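Local structure of short chain dehydrogenase (Leptospira borgpetersenii serovar Hardjo-bovis, 6UH2) at residues 18-29 / 40-51; 142-150 / 233-242. The protein binds NAD+ and probably works as a short-chain dehydrogenase/reductase, catalysing NAD(P)-dependent oxidation of CH-OH groups or the reverse reduction of the carbonyl. One frame throughout, in Å; residues are numbered along the deposited sequence. Where two conformers were deposited one is given.

Contact 1: 18-29 / 40-51. With NAD (nicotinamide-adenine-dinucleotide), chain D.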
loop_
_atom_site.group_PDB
_atom_site.type_symbol
_atom_site.label_atom_id
_atom_site.label_comp_id
_atom_site.label_asym_id
_atom_site.label_seq_id
_atom_site.Cartn_x
_atom_site.Cartn_y
_atom_site.Cartn_z
ATOM N N PHE B 18 -11.190 7.964 -11.799
ATOM C CA PHE B 18 -12.353 7.148 -11.479
ATOM C C PHE B 18 -13.649 7.601 -12.149
ATOM O O PHE B 18 -14.658 6.897 -12.028
ATOM C CB PHE B 18 -12.548 7.121 -9.964
ATOM C CG PHE B 18 -11.480 6.333 -9.230
ATOM C CD1 PHE B 18 -11.151 5.041 -9.630
ATOM C CD2 PHE B 18 -10.822 6.881 -8.145
ATOM C CE1 PHE B 18 -10.173 4.307 -8.942
ATOM C CE2 PHE B 18 -9.848 6.159 -7.459
ATOM C CZ PHE B 18 -9.524 4.873 -7.859
ATOM N N GLN B 19 -13.653 8.741 -12.858
ATOM C CA GLN B 19 -14.925 9.272 -13.356
ATOM C C GLN B 19 -15.566 8.354 -14.389
ATOM O O GLN B 19 -16.792 8.373 -14.545
ATOM C CB GLN B 19 -14.739 10.676 -13.937
ATOM C CG GLN B 19 -13.954 10.741 -15.229
ATOM C CD GLN B 19 -13.909 12.153 -15.800
ATOM O OE1 GLN B 19 -13.565 13.101 -15.099
ATOM N NE2 GLN B 19 -14.258 12.296 -17.076
ATOM N N ASP B 20 -14.778 7.540 -15.094
ATOM C CA ASP B 20 -15.332 6.622 -16.084
ATOM C C ASP B 20 -15.360 5.190 -15.575
ATOM O O ASP B 20 -15.520 4.255 -16.367
ATOM C CB ASP B 20 -14.560 6.717 -17.410
ATOM C CG ASP B 20 -13.138 6.155 -17.319
ATOM O OD1 ASP B 20 -12.640 5.916 -16.203
ATOM O OD2 ASP B 20 -12.516 5.945 -18.382
ATOM N N LYS B 21 -15.214 5.001 -14.265
ATOM C CA LYS B 21 -15.116 3.672 -13.688
ATOM C C LYS B 21 -16.426 3.281 -13.018
ATOM O O LYS B 21 -17.147 4.121 -12.462
ATOM C CB LYS B 21 -13.960 3.602 -12.673
ATOM C CG LYS B 21 -12.563 3.768 -13.299
ATOM C CD LYS B 21 -12.368 2.730 -14.403
ATOM C CE LYS B 21 -10.977 2.754 -15.002
ATOM N NZ LYS B 21 -10.539 4.118 -15.290
ATOM N N LEU B 22 -16.727 1.990 -13.087
ATOM C CA LEU B 22 -17.878 1.399 -12.416
ATOM C C LEU B 22 -17.355 0.426 -11.366
ATOM O O LEU B 22 -16.618 -0.503 -11.695
ATOM C CB LEU B 22 -18.790 0.692 -13.421
ATOM C CG LEU B 22 -19.982 -0.060 -12.811
ATOM C CD1 LEU B 22 -20.833 0.880 -11.991
ATOM C CD2 LEU B 22 -20.823 -0.682 -13.904
ATOM N N VAL B 23 -17.707 0.663 -10.104
ATOM C CA VAL B 23 -17.188 -0.102 -8.973
ATOM C C VAL B 23 -18.314 -0.964 -8.420
ATOM O O VAL B 23 -19.375 -0.447 -8.042
ATOM C CB VAL B 23 -16.633 0.818 -7.878
ATOM C CG1 VAL B 23 -16.016 -0.014 -6.741
ATOM C CG2 VAL B 23 -15.623 1.804 -8.458
ATOM N N LEU B 24 -18.077 -2.268 -8.359
ATOM C CA LEU B 24 -18.985 -3.223 -7.736
ATOM C C LEU B 24 -18.431 -3.583 -6.361
ATOM O O LEU B 24 -17.343 -4.158 -6.264
ATOM C CB LEU B 24 -19.109 -4.472 -8.614
ATOM C CG LEU B 24 -20.036 -5.592 -8.169
ATOM C CD1 LEU B 24 -21.435 -5.037 -8.085
ATOM C CD2 LEU B 24 -19.980 -6.791 -9.152
ATOM N N ILE B 25 -19.173 -3.264 -5.301
ATOM C CA ILE B 25 -18.712 -3.458 -3.924
ATOM C C ILE B 25 -19.701 -4.359 -3.200
ATOM O O ILE B 25 -20.857 -3.975 -2.996
ATOM C CB ILE B 25 -18.573 -2.126 -3.166
ATOM C CG1 ILE B 25 -17.913 -1.057 -4.042
ATOM C CG2 ILE B 25 -17.789 -2.343 -1.870
ATOM C CD1 ILE B 25 -17.804 0.317 -3.381
ATOM N N THR B 26 -19.252 -5.547 -2.801
ATOM C CA THR B 26 -20.074 -6.396 -1.954
ATOM C C THR B 26 -19.973 -5.889 -0.522
ATOM O O THR B 26 -18.957 -5.314 -0.118
ATOM C CB THR B 26 -19.633 -7.863 -2.018
ATOM O OG1 THR B 26 -18.368 -8.009 -1.356
ATOM C CG2 THR B 26 -19.507 -8.328 -3.460
ATOM N N GLY B 27 -21.045 -6.086 0.243
ATOM C CA GLY B 27 -21.049 -5.594 1.606
ATOM C C GLY B 27 -20.950 -4.089 1.717
ATOM O O GLY B 27 -20.498 -3.582 2.744
ATOM N N GLY B 28 -21.372 -3.359 0.682
ATOM C CA GLY B 28 -21.238 -1.912 0.627
ATOM C C GLY B 28 -22.125 -1.157 1.590
ATOM O O GLY B 28 -21.962 0.063 1.723
ATOM N N SER B 29 -23.051 -1.839 2.267
ATOM C CA SER B 29 -23.893 -1.168 3.248
ATOM C C SER B 29 -23.269 -1.118 4.641
ATOM O O SER B 29 -23.807 -0.425 5.515
ATOM C CB SER B 29 -25.263 -1.853 3.322
ATOM O OG SER B 29 -25.913 -1.788 2.061
ATOM N N TYR B 40 -15.978 6.706 -3.407
ATOM C CA TYR B 40 -15.987 6.520 -4.852
ATOM C C TYR B 40 -17.000 7.437 -5.528
ATOM O O TYR B 40 -16.718 8.004 -6.590
ATOM C CB TYR B 40 -16.279 5.064 -5.200
ATOM C CG TYR B 40 -15.047 4.193 -5.242
ATOM C CD1 TYR B 40 -14.078 4.370 -6.228
ATOM C CD2 TYR B 40 -14.854 3.188 -4.305
ATOM C CE1 TYR B 40 -12.941 3.555 -6.274
ATOM C CE2 TYR B 40 -13.729 2.383 -4.341
ATOM C CZ TYR B 40 -12.783 2.562 -5.326
ATOM O OH TYR B 40 -11.673 1.747 -5.356
ATOM N N LEU B 41 -18.179 7.614 -4.928
ATOM C CA LEU B 41 -19.141 8.549 -5.516
ATOM C C LEU B 41 -18.590 9.972 -5.554
ATOM O O LEU B 41 -18.869 10.724 -6.496
ATOM C CB LEU B 41 -20.458 8.515 -4.741
ATOM C CG LEU B 41 -21.289 7.242 -4.871
ATOM C CD1 LEU B 41 -22.433 7.281 -3.868
ATOM C CD2 LEU B 41 -21.803 7.068 -6.306
ATOM N N SER B 42 -17.790 10.360 -4.556
ATOM C CA SER B 42 -17.308 11.735 -4.525
ATOM C C SER B 42 -16.240 12.004 -5.583
ATOM O O SER B 42 -16.027 13.168 -5.940
ATOM C CB SER B 42 -16.781 12.082 -3.135
ATOM O OG SER B 42 -15.489 11.533 -2.951
ATOM N N VAL B 43 -15.586 10.967 -6.108
ATOM C CA VAL B 43 -14.625 11.131 -7.199
ATOM C C VAL B 43 -15.255 10.702 -8.524
ATOM O O VAL B 43 -14.555 10.265 -9.443
ATOM C CB VAL B 43 -13.316 10.367 -6.917
ATOM C CG1 VAL B 43 -12.612 10.993 -5.704
ATOM C CG2 VAL B 43 -13.576 8.871 -6.681
ATOM N N SER B 44 -16.582 10.831 -8.623
ATOM C CA SER B 44 -17.376 10.717 -9.851
ATOM C C SER B 44 -17.517 9.294 -10.384
ATOM O O SER B 44 -18.020 9.116 -11.503
ATOM C CB SER B 44 -16.828 11.617 -10.970
ATOM O OG SER B 44 -16.907 12.976 -10.583
ATOM N N ALA B 45 -17.116 8.274 -9.628
ATOM C CA ALA B 45 -17.333 6.906 -10.076
ATOM C C ALA B 45 -18.820 6.557 -10.019
ATOM O O ALA B 45 -19.611 7.208 -9.333
ATOM C CB ALA B 45 -16.535 5.921 -9.214
ATOM N N ARG B 46 -19.202 5.537 -10.782
ATOM C CA ARG B 46 -20.492 4.882 -10.599
ATOM C C ARG B 46 -20.267 3.690 -9.683
ATOM O O ARG B 46 -19.237 3.019 -9.779
ATOM C CB ARG B 46 -21.091 4.435 -11.934
ATOM C CG ARG B 46 -21.529 5.616 -12.854
ATOM C CD ARG B 46 -21.842 5.129 -14.276
ATOM N NE ARG B 46 -20.609 4.886 -15.028
ATOM C CZ ARG B 46 -20.455 3.924 -15.932
ATOM N NH1 ARG B 46 -21.457 3.100 -16.203
ATOM N NH2 ARG B 46 -19.294 3.790 -16.562
ATOM N N VAL B 47 -21.203 3.458 -8.763
ATOM C CA VAL B 47 -21.027 2.450 -7.721
ATOM C C VAL B 47 -22.255 1.560 -7.669
ATOM O O VAL B 47 -23.387 2.058 -7.634
ATOM C CB VAL B 47 -20.780 3.080 -6.337
ATOM C CG1 VAL B 47 -20.624 1.967 -5.286
ATOM C CG2 VAL B 47 -19.553 3.976 -6.371
ATOM N N ILE B 48 -22.032 0.248 -7.672
ATOM C CA ILE B 48 -23.081 -0.731 -7.422
ATOM C C ILE B 48 -22.752 -1.423 -6.104
ATOM O O ILE B 48 -21.669 -2.003 -5.947
ATOM C CB ILE B 48 -23.209 -1.746 -8.568
ATOM C CG1 ILE B 48 -23.615 -1.041 -9.865
ATOM C CG2 ILE B 48 -24.227 -2.828 -8.206
ATOM C CD1 ILE B 48 -23.587 -1.920 -11.093
ATOM N N CYS B 49 -23.676 -1.357 -5.159
ATOM C CA CYS B 49 -23.528 -2.047 -3.882
ATOM C C CYS B 49 -24.354 -3.329 -3.908
ATOM O O CYS B 49 -25.561 -3.283 -4.178
ATOM C CB CYS B 49 -23.972 -1.145 -2.729
ATOM S SG CYS B 49 -24.179 -2.062 -1.180
ATOM N N LEU B 50 -23.706 -4.472 -3.645
ATOM C CA LEU B 50 -24.384 -5.754 -3.471
ATOM C C LEU B 50 -24.373 -6.103 -1.989
ATOM O O LEU B 50 -23.303 -6.323 -1.412
ATOM C CB LEU B 50 -23.712 -6.883 -4.259
ATOM C CG LEU B 50 -23.566 -6.864 -5.773
ATOM C CD1 LEU B 50 -23.057 -8.220 -6.239
ATOM C CD2 LEU B 50 -24.882 -6.537 -6.438
ATOM N N ASP B 51 -25.560 -6.191 -1.386
ATOM C CA ASP B 51 -25.660 -6.360 0.058
ATOM C C ASP B 51 -27.089 -6.782 0.351
ATOM O O ASP B 51 -28.003 -6.270 -0.306
ATOM C CB ASP B 51 -25.303 -5.037 0.761
ATOM C CG ASP B 51 -24.948 -5.208 2.240
ATOM O OD1 ASP B 51 -25.735 -5.822 2.994
ATOM O OD2 ASP B 51 -23.888 -4.688 2.655
HETATM P PA NAD D . -19.945 -4.701 8.713
HETATM O O1A NAD D . -20.478 -5.859 9.594
HETATM O O2A NAD D . -20.212 -3.250 9.117
HETATM O O5B NAD D . -20.414 -4.889 7.155
HETATM C C5B NAD D . -20.403 -6.131 6.475
HETATM C C4B NAD D . -21.422 -5.951 5.383
HETATM O O4B NAD D . -21.396 -7.234 4.651
HETATM C C3B NAD D . -22.854 -5.747 5.905
HETATM O O3B NAD D . -23.499 -4.654 5.207
HETATM C C2B NAD D . -23.548 -7.061 5.522
HETATM O O2B NAD D . -24.945 -6.877 5.248
HETATM C C1B NAD D . -22.722 -7.542 4.306
HETATM N N9A NAD D . -23.002 -8.964 4.134
HETATM C C8A NAD D . -23.159 -9.942 5.115
HETATM N N7A NAD D . -23.471 -11.096 4.590
HETATM C C5A NAD D . -23.547 -10.875 3.215
HETATM C C6A NAD D . -23.858 -11.693 2.135
HETATM N N6A NAD D . -24.160 -12.999 2.283
HETATM N N1A NAD D . -23.832 -11.156 0.906
HETATM C C2A NAD D . -23.534 -9.865 0.741
HETATM N N3A NAD D . -23.238 -9.002 1.715
HETATM C C4A NAD D . -23.255 -9.555 2.938
HETATM O O3 NAD D . -18.352 -4.887 8.494
HETATM P PN NAD D . -17.130 -3.849 8.323
HETATM O O1N NAD D . -16.450 -3.569 9.687
HETATM O O2N NAD D . -17.596 -2.747 7.367
HETATM O O5D NAD D . -16.106 -4.940 7.560
HETATM C C5D NAD D . -15.972 -4.879 6.156
HETATM C C4D NAD D . -14.833 -5.825 5.788
HETATM O O4D NAD D . -13.600 -5.513 6.552
HETATM C C3D NAD D . -15.176 -7.254 6.210
HETATM O O3D NAD D . -14.611 -8.198 5.293
HETATM C C2D NAD D . -14.452 -7.470 7.574
HETATM O O2D NAD D . -14.109 -8.822 7.829
HETATM C C1D NAD D . -13.180 -6.615 7.312
HETATM N N1N NAD D . -12.540 -6.070 8.562
HETATM C C2N NAD D . -13.245 -5.309 9.443
HETATM C C3N NAD D . -12.615 -4.838 10.568
HETATM C C7N NAD D . -13.397 -4.010 11.529
HETATM O O7N NAD D . -12.892 -3.752 12.611
HETATM N N7N NAD D . -14.622 -3.573 11.161
HETATM C C4N NAD D . -11.260 -5.151 10.770
HETATM C C5N NAD D . -10.582 -5.921 9.872
HETATM C C6N NAD D . -11.250 -6.382 8.739
HETATM O O HOH W 1 -18.262 5.897 -14.324
#
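D51 OD2 is gripped twice: S29 N donates to it at 3.0 Å from above the carboxylate plane, and NAD O3B donates to it at 2.6 Å. The second oxygen, D51 OD1, takes the other ribose hydroxyl, NAD O2B, at 2.6 Å, and the neighbouring E53 N as well. CG stands anti to the backbone N (chi1 -162°), which carries the carboxylate across to the glycine-rich turn. G27 suits that turn, since it has positive phi and a CB there would collide with NAD O4B; at G28 a CB would run into C49 SG.

Behind the site, strands 22-26 and 46-51 pair in parallel, as in the first beta-alpha-beta unit of a Rossmann fold. V23 is bonded through N to R46 O and through O to I48 N, and I25 likewise bridges I48 and L50. On one face L24 CD1 fits against I48 CG2 and L50 CG. On the other, V23 CG2 lies over the Y40 ring, 3.9 Å from its centroid, a CH-pi contact. Y40 in turn drives its edge into the face of F18, the planes at 77°. At the far end water 1 joins Q19 O and K21 O to R46 NE.

An acidic residue accepting both adenosine ribose hydroxyls is the usual mark of NAD preference, because its charge would probably repel a 2'-phosphate.

Contact 2: 142-150 / 233-242. With NAD (nicotinamide-adenine-dinucleotide), chain D.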
loop_
_atom_site.group_PDB
_atom_site.type_symbol
_atom_site.label_atom_id
_atom_site.label_comp_id
_atom_site.label_asym_id
_atom_site.label_seq_id
_atom_site.Cartn_x
_atom_site.Cartn_y
_atom_site.Cartn_z
ATOM N N LYS B 142 -9.529 -5.020 -18.658
ATOM C CA LYS B 142 -8.400 -5.101 -17.729
ATOM C C LYS B 142 -8.827 -4.681 -16.320
ATOM O O LYS B 142 -8.358 -3.692 -15.764
ATOM C CB LYS B 142 -7.245 -4.245 -18.237
ATOM N N GLY B 143 -9.728 -5.469 -15.741
ATOM C CA GLY B 143 -10.322 -5.126 -14.459
ATOM C C GLY B 143 -9.347 -5.232 -13.297
ATOM O O GLY B 143 -8.237 -5.754 -13.420
ATOM N N ILE B 144 -9.783 -4.714 -12.138
ATOM C CA ILE B 144 -9.021 -4.777 -10.886
ATOM C C ILE B 144 -9.916 -5.331 -9.783
ATOM O O ILE B 144 -11.041 -4.859 -9.592
ATOM C CB ILE B 144 -8.476 -3.398 -10.465
ATOM C CG1 ILE B 144 -7.583 -2.802 -11.560
ATOM C CG2 ILE B 144 -7.698 -3.479 -9.128
ATOM C CD1 ILE B 144 -7.237 -1.335 -11.309
ATOM N N ILE B 145 -9.397 -6.291 -9.025
ATOM C CA ILE B 145 -10.096 -6.862 -7.878
ATOM C C ILE B 145 -9.383 -6.423 -6.605
ATOM O O ILE B 145 -8.146 -6.415 -6.539
ATOM C CB ILE B 145 -10.162 -8.402 -7.976
ATOM C CG1 ILE B 145 -10.932 -8.824 -9.239
ATOM C CG2 ILE B 145 -10.772 -9.013 -6.720
ATOM C CD1 ILE B 145 -10.969 -10.350 -9.468
ATOM N N LEU B 146 -10.160 -6.061 -5.591
ATOM C CA LEU B 146 -9.603 -5.736 -4.279
ATOM C C LEU B 146 -10.359 -6.536 -3.233
ATOM O O LEU B 146 -11.575 -6.373 -3.093
ATOM C CB LEU B 146 -9.692 -4.235 -3.973
ATOM C CG LEU B 146 -9.166 -3.849 -2.579
ATOM C CD1 LEU B 146 -7.663 -4.166 -2.449
ATOM C CD2 LEU B 146 -9.454 -2.369 -2.251
ATOM N N ASN B 147 -9.641 -7.398 -2.516
ATOM C CA ASN B 147 -10.214 -8.235 -1.471
ATOM C C ASN B 147 -9.969 -7.608 -0.103
ATOM O O ASN B 147 -9.162 -6.686 0.053
ATOM C CB ASN B 147 -9.621 -9.650 -1.540
ATOM C CG ASN B 147 -9.961 -10.346 -2.834
ATOM O OD1 ASN B 147 -11.052 -10.156 -3.375
ATOM N ND2 ASN B 147 -9.030 -11.141 -3.352
ATOM N N PHE B 148 -10.678 -8.118 0.900
ATOM C CA PHE B 148 -10.551 -7.609 2.260
ATOM C C PHE B 148 -10.122 -8.745 3.179
ATOM O O PHE B 148 -10.855 -9.725 3.359
ATOM C CB PHE B 148 -11.845 -6.930 2.728
ATOM C CG PHE B 148 -11.821 -5.442 2.516
ATOM C CD1 PHE B 148 -11.988 -4.913 1.243
ATOM C CD2 PHE B 148 -11.554 -4.577 3.572
ATOM C CE1 PHE B 148 -11.921 -3.531 1.033
ATOM C CE2 PHE B 148 -11.482 -3.210 3.368
ATOM C CZ PHE B 148 -11.667 -2.683 2.096
ATOM N N GLY B 149 -8.902 -8.629 3.708
ATOM C CA GLY B 149 -8.424 -9.527 4.734
ATOM C C GLY B 149 -8.731 -8.965 6.105
ATOM O O GLY B 149 -9.827 -8.440 6.344
ATOM N N SER B 150 -7.750 -9.061 7.001
ATOM C CA SER B 150 -7.818 -8.572 8.369
ATOM C C SER B 150 -6.450 -8.767 8.996
ATOM O O SER B 150 -5.712 -9.691 8.624
ATOM C CB SER B 150 -8.877 -9.324 9.196
ATOM O OG SER B 150 -8.738 -8.993 10.573
ATOM N N LEU B 233 -8.850 3.912 5.461
ATOM C CA LEU B 233 -8.661 2.885 4.446
ATOM C C LEU B 233 -8.784 3.417 3.031
ATOM O O LEU B 233 -8.328 2.747 2.100
ATOM C CB LEU B 233 -9.680 1.752 4.639
ATOM C CG LEU B 233 -9.659 1.115 6.028
ATOM C CD1 LEU B 233 -10.797 0.129 6.171
ATOM C CD2 LEU B 233 -8.322 0.426 6.281
ATOM N N VAL B 234 -9.359 4.607 2.854
ATOM C CA VAL B 234 -9.728 5.061 1.512
ATOM C C VAL B 234 -8.486 5.258 0.651
ATOM O O VAL B 234 -8.478 4.925 -0.541
ATOM C CB VAL B 234 -10.572 6.347 1.598
ATOM C CG1 VAL B 234 -10.835 6.932 0.203
ATOM C CG2 VAL B 234 -11.896 6.088 2.329
ATOM N N GLY B 235 -7.420 5.810 1.239
ATOM C CA GLY B 235 -6.214 6.064 0.462
ATOM C C GLY B 235 -5.652 4.802 -0.165
ATOM O O GLY B 235 -5.383 4.761 -1.368
ATOM N N GLY B 236 -5.498 3.746 0.639
ATOM C CA GLY B 236 -4.991 2.486 0.112
ATOM C C GLY B 236 -5.951 1.816 -0.861
ATOM O O GLY B 236 -5.523 1.204 -1.847
ATOM N N VAL B 237 -7.258 1.908 -0.593
ATOM C CA VAL B 237 -8.251 1.421 -1.558
ATOM C C VAL B 237 -8.077 2.131 -2.897
ATOM O O VAL B 237 -8.013 1.492 -3.954
ATOM C CB VAL B 237 -9.678 1.595 -1.004
ATOM C CG1 VAL B 237 -10.728 1.332 -2.103
ATOM C CG2 VAL B 237 -9.914 0.657 0.202
ATOM N N PHE B 238 -7.991 3.468 -2.871
ATOM C CA PHE B 238 -7.789 4.223 -4.107
ATOM C C PHE B 238 -6.450 3.878 -4.748
ATOM O O PHE B 238 -6.360 3.712 -5.972
ATOM C CB PHE B 238 -7.868 5.733 -3.833
ATOM C CG PHE B 238 -9.281 6.284 -3.754
ATOM C CD1 PHE B 238 -10.387 5.439 -3.778
ATOM C CD2 PHE B 238 -9.494 7.652 -3.669
ATOM C CE1 PHE B 238 -11.679 5.955 -3.708
ATOM C CE2 PHE B 238 -10.791 8.182 -3.610
ATOM C CZ PHE B 238 -11.882 7.324 -3.624
ATOM N N PHE B 239 -5.395 3.774 -3.939
ATOM C CA PHE B 239 -4.086 3.409 -4.476
ATOM C C PHE B 239 -4.153 2.099 -5.254
ATOM O O PHE B 239 -3.701 2.019 -6.406
ATOM C CB PHE B 239 -3.067 3.309 -3.341
ATOM C CG PHE B 239 -1.728 2.778 -3.776
ATOM C CD1 PHE B 239 -0.948 3.490 -4.669
ATOM C CD2 PHE B 239 -1.254 1.560 -3.289
ATOM C CE1 PHE B 239 0.297 3.009 -5.074
ATOM C CE2 PHE B 239 -0.008 1.072 -3.685
ATOM C CZ PHE B 239 0.764 1.799 -4.579
ATOM N N LEU B 240 -4.724 1.059 -4.647
ATOM C CA LEU B 240 -4.697 -0.270 -5.256
ATOM C C LEU B 240 -5.729 -0.447 -6.367
ATOM O O LEU B 240 -5.717 -1.476 -7.051
ATOM C CB LEU B 240 -4.912 -1.353 -4.188
ATOM C CG LEU B 240 -3.799 -1.493 -3.130
ATOM C CD1 LEU B 240 -4.189 -2.467 -2.006
ATOM C CD2 LEU B 240 -2.520 -1.979 -3.810
ATOM N N THR B 241 -6.630 0.506 -6.571
ATOM C CA THR B 241 -7.593 0.382 -7.658
ATOM C C THR B 241 -7.405 1.455 -8.725
ATOM O O THR B 241 -8.302 1.663 -9.545
ATOM C CB THR B 241 -9.028 0.412 -7.126
ATOM O OG1 THR B 241 -9.270 1.649 -6.430
ATOM C CG2 THR B 241 -9.280 -0.803 -6.210
ATOM N N SER B 242 -6.250 2.119 -8.743
ATOM C CA SER B 242 -5.958 3.189 -9.690
ATOM C C SER B 242 -4.636 2.915 -10.408
ATOM O O SER B 242 -3.880 2.007 -10.054
ATOM C CB SER B 242 -5.878 4.540 -8.977
ATOM O OG SER B 242 -4.725 4.566 -8.153
HETATM P PA NAD D . -19.945 -4.701 8.713
HETATM O O1A NAD D . -20.478 -5.859 9.594
HETATM O O2A NAD D . -20.212 -3.250 9.117
HETATM O O5B NAD D . -20.414 -4.889 7.155
HETATM C C5B NAD D . -20.403 -6.131 6.475
HETATM C C4B NAD D . -21.422 -5.951 5.383
HETATM O O4B NAD D . -21.396 -7.234 4.651
HETATM C C3B NAD D . -22.854 -5.747 5.905
HETATM O O3B NAD D . -23.499 -4.654 5.207
HETATM C C2B NAD D . -23.548 -7.061 5.522
HETATM O O2B NAD D . -24.945 -6.877 5.248
HETATM C C1B NAD D . -22.722 -7.542 4.306
HETATM N N9A NAD D . -23.002 -8.964 4.134
HETATM C C8A NAD D . -23.159 -9.942 5.115
HETATM N N7A NAD D . -23.471 -11.096 4.590
HETATM C C5A NAD D . -23.547 -10.875 3.215
HETATM C C6A NAD D . -23.858 -11.693 2.135
HETATM N N6A NAD D . -24.160 -12.999 2.283
HETATM N N1A NAD D . -23.832 -11.156 0.906
HETATM C C2A NAD D . -23.534 -9.865 0.741
HETATM N N3A NAD D . -23.238 -9.002 1.715
HETATM C C4A NAD D . -23.255 -9.555 2.938
HETATM O O3 NAD D . -18.352 -4.887 8.494
HETATM P PN NAD D . -17.130 -3.849 8.323
HETATM O O1N NAD D . -16.450 -3.569 9.687
HETATM O O2N NAD D . -17.596 -2.747 7.367
HETATM O O5D NAD D . -16.106 -4.940 7.560
HETATM C C5D NAD D . -15.972 -4.879 6.156
HETATM C C4D NAD D . -14.833 -5.825 5.788
HETATM O O4D NAD D . -13.600 -5.513 6.552
HETATM C C3D NAD D . -15.176 -7.254 6.210
HETATM O O3D NAD D . -14.611 -8.198 5.293
HETATM C C2D NAD D . -14.452 -7.470 7.574
HETATM O O2D NAD D . -14.109 -8.822 7.829
HETATM C C1D NAD D . -13.180 -6.615 7.312
HETATM N N1N NAD D . -12.540 -6.070 8.562
HETATM C C2N NAD D . -13.245 -5.309 9.443
HETATM C C3N NAD D . -12.615 -4.838 10.568
HETATM C C7N NAD D . -13.397 -4.010 11.529
HETATM O O7N NAD D . -12.892 -3.752 12.611
HETATM N N7N NAD D . -14.622 -3.573 11.161
HETATM C C4N NAD D . -11.260 -5.151 10.770
HETATM C C5N NAD D . -10.582 -5.921 9.872
HETATM C C6N NAD D . -11.250 -6.382 8.739
HETATM O O HOH W 2 -6.106 -4.217 -6.334
#
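In this Rossmann-type fold, helix 231-240 helps to cover one face of the parallel sheet, and here it runs roughly antiparallel over strand 144-148: I144 and L146 point at it and the F148 ring reaches it. The segment axes run at 148° to each other and come within 9.7 Å, a spacing filled by branched aliphatic side chains. L146 stands at the middle. Its CG is anti to the backbone N (chi1 178°), and the two methyls reach two helix residues one turn apart, V237 and L240: CD2 lies 3.9 Å from V237 CG1, while CD1 meets L240 CD1. Both partners cross the leucine at about a right angle. A leucine suits this place because its forked end can touch two helix residues at once.

Toward the cofactor, the F148 ring has L233 CD1 at its edge, 4.4 Å from CE2, and its CZ approaches V237 CG2. The same ring places CD2 3.7 Å from NAD O4D, so it touches both the helix and the nicotinamide ribose. G149 and S150 continue along the nicotinamide, with G149 O 3.5 Å from NAD C6N.

At the other end I144 packs on the L240 and T241 carbonyls, CG2 lying 3.5 Å from L240 O. No direct hydrogen bond crosses the contact; water 2 bridges it instead, donating to I145 O at 3.0 Å and to L240 O at 2.9 Å.

In the fold
Contact 1 closes before contact 2 opens along the chain; their centres lie 12 Å apart, and both reach the same seven-stranded parallel sheet. Contact 1 joins neighbouring strands 22-26 and 46-51 with the end of helix 31-42; contact 2 sets helix 231-240 on strand 144-148, which strand 93-96 separates from 22-26. The two meet where helices 31-42 and 231-240 adjoin: Y40 OH lies 2.6 Å from T241 OG1, a probable hydrogen bond, and F238 packs against Y40 and F18. Each also touches NAD, contact 1 at the adenosine ribose and contact 2 at the nicotinamide end, so the two contacts, which touch each other, lie beside both ends of the cofactor.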